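Desulfoferrodoxin (Rbo) (Treponema pallidum subsp. pallidum str. Nichols, PDB 1Y07) probably reduces superoxide to hydrogen peroxide at a mononuclear iron centre, as a class III superoxide reductase of the desulfoferrodoxin family. Local coordinates at residues B[44-47]-B[48-52]. Numbering follows the deposited sequence.
Sequences DAAK and EKHIP. With FE (Fe (III) ion), chain H.
His-50 turns back on Ala-46 and at the same time holds the iron of the superoxide reductase centre, a site of four histidines and one cysteine on a beta-sandwich domain of the desulfoferrodoxin family. A type I turn from Asp-44 to Lys-47 leads into the short, weakly bonded helical turn 47-50, which carries His-50. His-50 CB lies 3.3 Å from Ala-46 O. CG sits anti to the carbonyl carbon (chi1 -69°), and chi2 of 91° turns ND1 to donate to Ala-46 O at 3.0 Å, the oxygen lying in the ring plane and offering a lone pair. Together with the iron bond at NE2, that bond holds the imidazole in its rotation, and it may make the ring a slightly more electron-rich ligand. Across the ring, NE2 reaches the iron at 2.3 Å; His-70, His-76, Cys-119 and His-122 complete the site, and Trp-125 stacks on the His-50 ring. In the backbone, Lys-47 O takes two N-H groups from the same face: Ile-51 N at 3.0 Å, nearly straight, and His-50 N from above the carbonyl plane. The Lys-47 chain, bent at chi2 (22°) and again at chi4, brings NZ round to a salt bridge with Asp-44 OD1, whose hydrogen bond is weak. Lower on that chain, Lys-47 CG presses on Ile-51 CD1 at a tight 3.5 Å.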
ATOM      1  N   ASP B  44      18.999 -10.884 -17.308  1.00 18.80           N
ATOM      2  CA  ASP B  44      19.702  -9.684 -17.756  1.00 19.01           C
ATOM      3  C   ASP B  44      18.953  -9.026 -18.892  1.00 18.52           C
ATOM      4  O   ASP B  44      18.699  -7.833 -18.847  1.00 18.37           O
ATOM      5  CB  ASP B  44      21.126 -10.013 -18.247  1.00 19.55           C
ATOM      6  CG  ASP B  44      22.168  -9.994 -17.136  1.00 21.72           C
ATOM      7  OD1 ASP B  44      22.020  -9.221 -16.156  1.00 24.27           O
ATOM      8  OD2 ASP B  44      23.195 -10.722 -17.188  1.00 22.72           O
ATOM      9  N   ALA B  45      18.612  -9.810 -19.912  1.00 18.42           N
ATOM     10  CA  ALA B  45      18.010  -9.279 -21.148  1.00 18.44           C
ATOM     11  C   ALA B  45      16.655  -8.596 -20.932  1.00 18.20           C
ATOM     12  O   ALA B  45      16.288  -7.700 -21.700  1.00 18.72           O
ATOM     13  CB  ALA B  45      17.873 -10.379 -22.202  1.00 18.44           C
ATOM     14  N   ALA B  46      15.910  -9.028 -19.913  1.00 17.57           N
ATOM     15  CA  ALA B  46      14.657  -8.360 -19.542  1.00 17.80           C
ATOM     16  C   ALA B  46      14.857  -7.063 -18.710  1.00 17.75           C
ATOM     17  O   ALA B  46      13.909  -6.286 -18.548  1.00 17.43           O
ATOM     18  CB  ALA B  46      13.704  -9.341 -18.800  1.00 17.36           C
ATOM     19  N   LYS B  47      16.082  -6.834 -18.209  1.00 18.03           N
ATOM     20  CA  LYS B  47      16.401  -5.710 -17.288  1.00 18.31           C
ATOM     21  C   LYS B  47      16.078  -4.359 -17.882  1.00 17.77           C
ATOM     22  O   LYS B  47      15.564  -3.487 -17.187  1.00 16.90           O
ATOM     23  CB  LYS B  47      17.895  -5.654 -16.942  1.00 18.18           C
ATOM     24  CG  LYS B  47      18.396  -6.403 -15.700  1.00 20.11           C
ATOM     25  CD  LYS B  47      17.524  -7.524 -15.231  1.00 21.45           C
ATOM     26  CE  LYS B  47      18.168  -8.276 -14.059  1.00 23.94           C
ATOM     27  NZ  LYS B  47      19.482  -8.923 -14.378  1.00 25.70           N
ATOM     28  N   GLU B  48      16.439  -4.170 -19.158  1.00 17.62           N
ATOM     29  CA  GLU B  48      16.301  -2.862 -19.817  1.00 17.29           C
ATOM     30  C   GLU B  48      14.854  -2.333 -19.857  1.00 16.46           C
ATOM     31  O   GLU B  48      14.626  -1.142 -19.663  1.00 15.15           O
ATOM     32  CB  GLU B  48      16.857  -2.902 -21.251  1.00 17.81           C
ATOM     33  CG  GLU B  48      18.374  -2.801 -21.322  1.00 19.49           C
ATOM     34  CD  GLU B  48      18.908  -2.661 -22.742  1.00 21.94           C
ATOM     35  OE1 GLU B  48      18.191  -2.122 -23.634  1.00 21.75           O
ATOM     36  OE2 GLU B  48      20.064  -3.089 -22.969  1.00 25.11           O
ATOM     37  N   LYS B  49      13.902  -3.217 -20.159  1.00 15.92           N
ATOM     38  CA  LYS B  49      12.515  -2.819 -20.303  1.00 16.14           C
ATOM     39  C   LYS B  49      11.745  -2.986 -18.977  1.00 16.24           C
ATOM     40  O   LYS B  49      10.584  -2.590 -18.910  1.00 15.27           O
ATOM     41  CB  LYS B  49      11.822  -3.621 -21.419  1.00 16.21           C
ATOM     42  CG  LYS B  49      12.102  -3.103 -22.853  1.00 16.63           C
ATOM     43  CD  LYS B  49      12.241  -4.249 -23.865  1.00 18.07           C
ATOM     44  CE  LYS B  49      11.203  -4.191 -24.987  1.00 18.43           C
ATOM     45  NZ  LYS B  49      11.590  -3.327 -26.141  1.00 17.98           N
ATOM     46  N   HIS B  50      12.372  -3.536 -17.928  1.00 16.86           N
ATOM     47  CA  HIS B  50      11.604  -3.880 -16.705  1.00 16.87           C
ATOM     48  C   HIS B  50      12.086  -3.318 -15.372  1.00 16.81           C
ATOM     49  O   HIS B  50      11.246  -3.138 -14.483  1.00 17.66           O
ATOM     50  CB  HIS B  50      11.375  -5.410 -16.555  1.00 16.86           C
ATOM     51  CG  HIS B  50      10.435  -5.981 -17.579  1.00 17.99           C
ATOM     52  ND1 HIS B  50      10.877  -6.494 -18.790  1.00 17.95           N
ATOM     53  CD2 HIS B  50       9.079  -6.073 -17.594  1.00 16.96           C
ATOM     54  CE1 HIS B  50       9.825  -6.876 -19.499  1.00 19.30           C
ATOM     55  NE2 HIS B  50       8.716  -6.577 -18.818  1.00 18.47           N
ATOM     56  N   ILE B  51      13.383  -3.029 -15.203  1.00 16.92           N
ATOM     57  CA  ILE B  51      13.843  -2.422 -13.943  1.00 17.88           C
ATOM     58  C   ILE B  51      13.379  -0.960 -13.797  1.00 17.84           C
ATOM     59  O   ILE B  51      13.698  -0.140 -14.655  1.00 18.06           O
ATOM     60  CB  ILE B  51      15.376  -2.517 -13.782  1.00 18.36           C
ATOM     61  CG1 ILE B  51      15.770  -3.979 -13.606  1.00 19.06           C
ATOM     62  CG2 ILE B  51      15.862  -1.633 -12.621  1.00 17.22           C
ATOM     63  CD1 ILE B  51      17.168  -4.157 -13.371  1.00 19.84           C
ATOM     64  N   PRO B  52      12.686  -0.625 -12.700  1.00 18.31           N
ATOM     65  CA  PRO B  52      12.218   0.736 -12.460  1.00 18.05           C
ATOM     66  C   PRO B  52      13.390   1.693 -12.220  1.00 18.50           C
ATOM     67  O   PRO B  52      14.344   1.356 -11.494  1.00 18.63           O
ATOM     68  CB  PRO B  52      11.285   0.604 -11.218  1.00 18.48           C
ATOM     69  CG  PRO B  52      11.541  -0.661 -10.647  1.00 18.70           C
ATOM     70  CD  PRO B  52      12.303  -1.519 -11.601  1.00 17.77           C
TER
HETATM   71 FE    FE H 130       6.813  -7.125 -19.898  1.00 37.48          FE